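Glycerophosphodiester phosphodiesterase (Cytophaga hutchinsonii ATCC 33406, PDB 3CH0) belongs to the glycerophosphoryl diester phosphodiesterase family, whose members are built on the TIM-barrel fold. Local coordinates at residues Thr123-Ser128 with Ala165-Arg170; Gly201-Gln206 with Asp230-Leu235. All blocks are in the same frame, centred on the assembly; numbering follows the deposited sequence. Where two conformers were deposited one is given.

Overall arrangement
The two contacts of this TIM barrel are separate from each other, with nearest atoms about 18 Å apart and centres about 31 Å apart. Contact 1 lies where the C-terminal end of helix 117-127 meets the alpha-to-beta loop leading into strand 171-175, at the N-terminal end of the barrel strands; contact 2 lies in the helical layer and joins helices 203-207 and 226-234, further along the chain, so the two share no element. Their chemistry differs sharply. Contact 1 is partly buried and polar, a salt bridge with a water beside it. Contact 2 lies farther from the chain centre, yet its touching residues are largely buried, and it rests on one leucine against two alanines.

Contact 1: residues Thr123-Ser128 with Ala165-Arg170; sequences TAEKLS and AHITDR
E125 and R170 face each other from opposite directions and form a doubly bonded salt bridge. R170 presents its guanidinium end-on: NH1 donates to E125 OE2 at 2.8 Å and NH2 to E125 OE1 at 2.9 Å, both nearly straight. The carboxylate and guanidinium planes lie 27° apart. OE2 uses its syn lone pair, whereas OE1 is met on the syn side but 21° out of the carboxylate plane; the paired bonds fix the rotation of the two groups. OE2 is also bonded to Y133 OH, and R170 NH1 to the carbonyl of I131, so the pair is held from strand 132-137 and the loop just before it. A water donates to E125 OE1 at 2.8 Å and to A165 O at 2.9 Å, linking the carboxylate to the end of helix 151-164, which closes in a Schellman motif at H166. With E125 bent at chi2 (-61°), the methyl CG2 of I167 sits over the flat face of its carboxylate, 3.5 Å from CD. I167 itself is buried, its side chain also touching I121 and Y133. The salt bridge thus joins the C-terminal end of helix 117-127 to the alpha-to-beta loop before strand 171-175, at the N-terminal end of the TIM-barrel strands.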
ATOM      1  N   THR A 123     -11.074  -5.710  11.107  1.00 15.12           N
ATOM      2  CA  THR A 123     -10.527  -7.059  11.055  1.00 16.62           C
ATOM      3  C   THR A 123      -9.161  -7.127  11.727  1.00 15.92           C
ATOM      4  O   THR A 123      -8.902  -8.004  12.569  1.00 16.53           O
ATOM      5  CB  THR A 123     -10.398  -7.588   9.574  1.00 18.20           C
ATOM      6  OG1 THR A 123     -11.694  -7.645   8.979  1.00 21.58           O
ATOM      7  CG2 THR A 123      -9.688  -8.964   9.482  1.00 21.26           C
ATOM      8  N   ALA A 124      -8.243  -6.257  11.332  1.00 14.03           N
ATOM      9  CA  ALA A 124      -6.907  -6.258  11.837  1.00 12.95           C
ATOM     10  C   ALA A 124      -6.881  -5.966  13.347  1.00 14.12           C
ATOM     11  O   ALA A 124      -6.142  -6.606  14.082  1.00 14.92           O
ATOM     12  CB  ALA A 124      -6.040  -5.251  11.061  1.00 13.41           C
ATOM     13  N   GLU A 125      -7.640  -4.958  13.776  1.00 14.45           N
ATOM     14  CA  GLU A 125      -7.645  -4.595  15.184  1.00 14.34           C
ATOM     15  C   GLU A 125      -8.205  -5.704  16.058  1.00 16.82           C
ATOM     16  O   GLU A 125      -7.784  -5.815  17.210  1.00 17.92           O
ATOM     17  CB  GLU A 125      -8.447  -3.321  15.413  1.00 14.49           C
ATOM     18  CG  GLU A 125      -7.744  -2.098  14.832  1.00 13.58           C
ATOM     19  CD  GLU A 125      -6.391  -1.837  15.460  1.00 15.03           C
ATOM     20  OE1 GLU A 125      -6.354  -1.512  16.683  1.00 16.70           O
ATOM     21  OE2 GLU A 125      -5.315  -1.949  14.777  1.00 14.61           O
ATOM     22  N   LYS A 126      -9.187  -6.446  15.550  1.00 17.12           N
ATOM     23  CA  LYS A 126      -9.721  -7.591  16.361  1.00 15.54           C
ATOM     24  C   LYS A 126      -8.625  -8.635  16.575  1.00 19.28           C
ATOM     25  O   LYS A 126      -8.568  -9.308  17.634  1.00 21.28           O
ATOM     26  CB  LYS A 126     -10.906  -8.240  15.646  1.00 17.77           C
ATOM     27  CG  LYS A 126     -11.500  -9.440  16.393  1.00 27.34           C
ATOM     28  N   LEU A 127      -7.765  -8.819  15.586  1.00 16.80           N
ATOM     29  CA  LEU A 127      -6.742  -9.845  15.634  1.00 16.22           C
ATOM     30  C   LEU A 127      -5.487  -9.396  16.347  1.00 19.94           C
ATOM     31  O   LEU A 127      -4.785 -10.232  16.911  1.00 20.95           O
ATOM     32  CB  LEU A 127      -6.371 -10.308  14.246  1.00 15.71           C
ATOM     33  CG  LEU A 127      -7.485 -11.086  13.519  1.00 16.03           C
ATOM     34  CD1 LEU A 127      -7.216 -11.327  11.985  1.00 21.87           C
ATOM     35  CD2 LEU A 127      -7.673 -12.458  14.271  1.00 23.53           C
ATOM     36  N   SER A 128      -5.180  -8.093  16.318  1.00 16.91           N
ATOM     37  CA  SER A 128      -3.950  -7.645  16.905  1.00 19.34           C
ATOM     38  C   SER A 128      -4.037  -6.191  17.342  1.00 20.60           C
ATOM     39  O   SER A 128      -4.562  -5.320  16.634  1.00 24.82           O
ATOM     40  CB  SER A 128      -2.838  -7.794  15.874  1.00 22.96           C
ATOM     41  OG  SER A 128      -1.658  -7.141  16.295  1.00 22.13           O
ATOM     42  N   ALA A 165     -10.908   4.872  14.511  1.00 16.08           N
ATOM     43  CA  ALA A 165     -10.388   3.579  15.007  1.00 14.48           C
ATOM     44  C   ALA A 165      -9.279   3.720  16.015  1.00 13.34           C
ATOM     45  O   ALA A 165      -8.740   2.710  16.508  1.00 16.39           O
ATOM     46  CB  ALA A 165      -9.900   2.721  13.805  1.00 16.38           C
ATOM     47  N   HIS A 166      -8.828   4.955  16.249  1.00 14.66           N
ATOM     48  CA  HIS A 166      -7.753   5.216  17.150  1.00 15.03           C
ATOM     49  C   HIS A 166      -6.475   4.467  16.814  1.00 16.31           C
ATOM     50  O   HIS A 166      -5.760   3.985  17.686  1.00 19.02           O
ATOM     51  CB  HIS A 166      -8.205   4.905  18.604  1.00 19.70           C
ATOM     52  CG  HIS A 166      -9.401   5.703  19.008  1.00 25.31           C
ATOM     53  ND1 HIS A 166      -9.288   6.968  19.546  1.00 39.07           N
ATOM     54  CD2 HIS A 166     -10.725   5.474  18.852  1.00 37.08           C
ATOM     55  CE1 HIS A 166     -10.494   7.459  19.755  1.00 36.27           C
ATOM     56  NE2 HIS A 166     -11.383   6.581  19.326  1.00 32.99           N
ATOM     57  N   ILE A 167      -6.152   4.444  15.518  1.00 16.61           N
ATOM     58  CA  ILE A 167      -4.949   3.758  15.078  1.00 13.80           C
ATOM     59  C   ILE A 167      -3.798   4.695  14.603  1.00 13.88           C
ATOM     60  O   ILE A 167      -2.784   4.242  14.102  1.00 14.09           O
ATOM     61  CB  ILE A 167      -5.242   2.696  13.964  1.00 14.65           C
ATOM     62  CG1 ILE A 167      -5.801   3.367  12.698  1.00 13.20           C
ATOM     63  CG2 ILE A 167      -6.183   1.566  14.483  1.00 16.52           C
ATOM     64  CD1 ILE A 167      -5.979   2.406  11.545  1.00 11.26           C
ATOM     65  N   THR A 168      -3.931   5.986  14.869  1.00 13.63           N
ATOM     66  CA  THR A 168      -2.939   6.976  14.461  1.00 15.24           C
ATOM     67  C   THR A 168      -1.502   6.599  14.724  1.00 18.16           C
ATOM     68  O   THR A 168      -0.675   6.727  13.832  1.00 16.47           O
ATOM     69  CB  THR A 168      -3.234   8.332  15.172  1.00 16.39           C
ATOM     70  OG1 THR A 168      -4.544   8.733  14.784  1.00 18.39           O
ATOM     71  CG2 THR A 168      -2.160   9.382  14.868  1.00 16.56           C
ATOM     72  N   ASP A 169      -1.179   6.114  15.915  0.50 16.42           N
ATOM     73  CA  ASP A 169       0.215   5.895  16.252  0.50 16.47           C
ATOM     74  C   ASP A 169       0.796   4.627  15.642  0.50 14.62           C
ATOM     75  O   ASP A 169       1.978   4.394  15.773  0.50 16.42           O
ATOM     76  CB  ASP A 169       0.445   5.913  17.761  0.50 16.79           C
ATOM     77  CG  ASP A 169       0.162   7.276  18.372  0.50 16.77           C
ATOM     78  OD1 ASP A 169       0.272   8.316  17.660  0.50 20.82           O
ATOM     79  OD2 ASP A 169      -0.139   7.297  19.579  0.50 29.13           O
ATOM     80  N   ARG A 170      -0.056   3.825  14.990  1.00 13.65           N
ATOM     81  CA  ARG A 170       0.385   2.620  14.278  1.00 13.13           C
ATOM     82  C   ARG A 170       0.165   2.735  12.755  1.00 12.71           C
ATOM     83  O   ARG A 170       0.182   1.740  12.067  1.00 13.80           O
ATOM     84  CB  ARG A 170      -0.317   1.367  14.838  1.00 13.47           C
ATOM     85  CG  ARG A 170       0.296   0.977  16.164  1.00 12.08           C
ATOM     86  CD  ARG A 170      -0.339  -0.225  16.806  1.00 15.30           C
ATOM     87  NE  ARG A 170      -1.668   0.063  17.284  1.00 15.02           N
ATOM     88  CZ  ARG A 170      -2.803  -0.460  16.829  1.00 15.58           C
ATOM     89  NH1 ARG A 170      -2.851  -1.367  15.855  1.00 14.09           N
ATOM     90  NH2 ARG A 170      -3.952  -0.106  17.390  1.00 17.22           N
TER
HETATM   91  O   HOH W   1      -8.357   0.078  17.774  1.00 34.77           O

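Contact 2: residues Gly201-Gln206 with Asp230-Leu235; sequences GTLKKQ and DAAHKL
L203 reaches across to A231 and A232 from the first turn of helix 203-207, and the residues on either side of it shape that turn. Ahead of it, G201 leads into the helix start at T202. T202 is the N-cap: its OG1 accepts from K205 N at 3.0 Å with an N-H...O angle of 158°, satisfying an amide of the N-terminal turn for which no earlier carbonyl of the helix is available, while Q206 N bonds to T202 O. L203 then carries the contact. With CG anti to the backbone N (chi1 176°), its branch extends toward the neighbouring helix and the methyl CD2 does the touching. That methyl meets A231 CB at 3.5 Å, the closest approach of the two segments, and lies 3.8 Å from A232 N, with A232 CB more distant at 4.4 Å. The small alanine side chains let a single leucine methyl come close to the helix backbone. L203 also packs on Y217 of strand 216-219. At the end of the segment Q206 touches Y217 too; its carbonyl is bonded to Y195 OH, its NE2 to T199 OG1 and its OE1 to K209 NZ. Two helices in succession along the chain, with the parallel strand 216-219 between them, are thereby brought into contact through L203 in the helical layer characteristic of the TIM barrel.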
ATOM      1  N   GLY A 201      16.822  10.108  -9.984  1.00 13.52           N
ATOM      2  CA  GLY A 201      17.210  11.300  -9.265  1.00 15.83           C
ATOM      3  C   GLY A 201      18.106  11.019  -8.094  1.00 16.27           C
ATOM      4  O   GLY A 201      18.046   9.966  -7.427  1.00 14.80           O
ATOM      5  N   THR A 202      18.967  11.975  -7.800  1.00 14.63           N
ATOM      6  CA  THR A 202      19.689  11.907  -6.542  1.00 12.58           C
ATOM      7  C   THR A 202      18.727  11.993  -5.348  1.00 12.78           C
ATOM      8  O   THR A 202      17.612  12.551  -5.467  1.00 14.88           O
ATOM      9  CB  THR A 202      20.730  13.035  -6.404  1.00 14.21           C
ATOM     10  OG1 THR A 202      20.054  14.290  -6.341  1.00 16.71           O
ATOM     11  CG2 THR A 202      21.707  13.025  -7.613  1.00 15.09           C
ATOM     12  N   LEU A 203      19.157  11.463  -4.220  1.00 13.80           N
ATOM     13  CA  LEU A 203      18.363  11.563  -3.014  1.00 13.00           C
ATOM     14  C   LEU A 203      18.074  13.024  -2.701  1.00 16.92           C
ATOM     15  O   LEU A 203      16.968  13.370  -2.331  1.00 16.44           O
ATOM     16  CB  LEU A 203      19.018  10.858  -1.826  1.00 12.80           C
ATOM     17  CG  LEU A 203      18.375  10.946  -0.456  1.00 13.97           C
ATOM     18  CD1 LEU A 203      17.098  10.106  -0.507  1.00 16.45           C
ATOM     19  CD2 LEU A 203      19.276  10.421   0.670  1.00 14.67           C
ATOM     20  N   LYS A 204      19.093  13.891  -2.829  1.00 15.68           N
ATOM     21  CA  LYS A 204      18.906  15.313  -2.556  1.00 18.18           C
ATOM     22  C   LYS A 204      17.824  15.909  -3.439  1.00 14.73           C
ATOM     23  O   LYS A 204      16.978  16.641  -2.956  1.00 16.35           O
ATOM     24  CB  LYS A 204      20.224  16.048  -2.805  1.00 21.12           C
ATOM     25  CG  LYS A 204      20.142  17.546  -2.619  1.00 24.60           C
ATOM     26  CD  LYS A 204      21.558  18.207  -2.695  1.00 28.03           C
ATOM     27  CE  LYS A 204      21.467  19.765  -2.690  1.00 30.48           C
ATOM     28  N   LYS A 205      17.842  15.594  -4.732  0.50 12.92           N
ATOM     29  CA  LYS A 205      16.836  16.140  -5.648  0.50 13.60           C
ATOM     30  C   LYS A 205      15.407  15.554  -5.417  0.50 13.74           C
ATOM     31  O   LYS A 205      14.405  16.210  -5.730  0.50 13.65           O
ATOM     32  CB  LYS A 205      17.238  15.979  -7.119  0.50 14.09           C
ATOM     33  CG  LYS A 205      18.404  16.859  -7.590  0.50 18.81           C
ATOM     34  CD  LYS A 205      18.031  18.328  -7.718  0.50 20.47           C
ATOM     35  CE  LYS A 205      19.161  19.132  -8.390  0.50 24.48           C
ATOM     36  NZ  LYS A 205      19.620  18.511  -9.679  0.50 28.76           N
ATOM     37  N   GLN A 206      15.326  14.327  -4.910  1.00 14.69           N
ATOM     38  CA  GLN A 206      14.024  13.765  -4.553  1.00 12.12           C
ATOM     39  C   GLN A 206      13.509  14.478  -3.290  1.00 12.00           C
ATOM     40  O   GLN A 206      12.354  14.822  -3.222  1.00 12.81           O
ATOM     41  CB  GLN A 206      14.090  12.241  -4.314  1.00 12.08           C
ATOM     42  CG  GLN A 206      14.489  11.428  -5.567  1.00 13.00           C
ATOM     43  CD  GLN A 206      13.507  11.517  -6.732  1.00 14.70           C
ATOM     44  OE1 GLN A 206      12.519  12.247  -6.697  1.00 13.92           O
ATOM     45  NE2 GLN A 206      13.723  10.693  -7.732  1.00 12.64           N
ATOM     46  N   ASP A 230      22.476   5.486   3.855  1.00 16.40           N
ATOM     47  CA  ASP A 230      23.244   6.139   4.919  1.00 17.59           C
ATOM     48  C   ASP A 230      22.888   7.634   5.013  1.00 13.57           C
ATOM     49  O   ASP A 230      22.714   8.158   6.128  1.00 16.04           O
ATOM     50  CB  ASP A 230      24.742   5.964   4.664  1.00 15.84           C
ATOM     51  CG  ASP A 230      25.209   4.566   4.884  1.00 16.98           C
ATOM     52  OD1 ASP A 230      24.514   3.777   5.570  1.00 18.83           O
ATOM     53  OD2 ASP A 230      26.333   4.292   4.414  1.00 20.16           O
ATOM     54  N   ALA A 231      22.709   8.304   3.878  1.00 14.40           N
ATOM     55  CA  ALA A 231      22.277   9.690   3.853  1.00 15.45           C
ATOM     56  C   ALA A 231      20.887   9.877   4.478  1.00 14.52           C
ATOM     57  O   ALA A 231      20.625  10.817   5.237  1.00 16.47           O
ATOM     58  CB  ALA A 231      22.348  10.280   2.436  1.00 15.47           C
ATOM     59  N   ALA A 232      19.975   8.969   4.130  1.00 14.43           N
ATOM     60  CA  ALA A 232      18.612   9.022   4.657  1.00 15.16           C
ATOM     61  C   ALA A 232      18.630   8.825   6.166  1.00 14.87           C
ATOM     62  O   ALA A 232      17.953   9.574   6.875  1.00 16.20           O
ATOM     63  CB  ALA A 232      17.717   7.956   3.944  1.00 14.46           C
ATOM     64  N   HIS A 233      19.428   7.867   6.647  1.00 14.94           N
ATOM     65  CA  HIS A 233      19.596   7.622   8.069  1.00 15.77           C
ATOM     66  C   HIS A 233      20.107   8.863   8.818  1.00 16.10           C
ATOM     67  O   HIS A 233      19.630   9.162   9.897  1.00 18.70           O
ATOM     68  CB  HIS A 233      20.524   6.445   8.309  1.00 17.18           C
ATOM     69  CG  HIS A 233      19.870   5.125   8.044  1.00 14.40           C
ATOM     70  ND1 HIS A 233      20.567   3.932   7.941  1.00 14.40           N
ATOM     71  CD2 HIS A 233      18.554   4.813   7.890  1.00 19.81           C
ATOM     72  CE1 HIS A 233      19.705   2.955   7.725  1.00 16.69           C
ATOM     73  NE2 HIS A 233      18.484   3.463   7.675  1.00 15.16           N
ATOM     74  N   LYS A 234      21.028   9.595   8.215  0.50 18.42           N
ATOM     75  CA  LYS A 234      21.589  10.801   8.844  0.50 18.50           C
ATOM     76  C   LYS A 234      20.572  11.928   8.955  0.50 19.63           C
ATOM     77  O   LYS A 234      20.743  12.858   9.762  0.50 20.58           O
ATOM     78  CB  LYS A 234      22.803  11.270   8.057  0.50 19.63           C
ATOM     79  CG  LYS A 234      23.939  10.285   8.095  0.50 24.43           C
ATOM     80  CD  LYS A 234      25.130  10.799   8.868  0.50 29.28           C
ATOM     81  CE  LYS A 234      26.313   9.836   8.732  0.50 28.36           C
ATOM     82  NZ  LYS A 234      26.594   9.440   7.305  0.50 29.45           N
ATOM     83  N   LEU A 235      19.534  11.868   8.125  1.00 17.72           N
ATOM     84  CA  LEU A 235      18.371  12.769   8.241  1.00 18.77           C
ATOM     85  C   LEU A 235      17.282  12.248   9.176  1.00 17.79           C
ATOM     86  O   LEU A 235      16.257  12.915   9.385  1.00 22.85           O
ATOM     87  CB  LEU A 235      17.785  13.051   6.846  1.00 19.83           C
ATOM     88  CG  LEU A 235      18.626  13.891   5.876  1.00 19.96           C
ATOM     89  CD1 LEU A 235      18.069  13.781   4.452  1.00 22.38           C
ATOM     90  CD2 LEU A 235      18.706  15.384   6.358  1.00 23.38           C
TER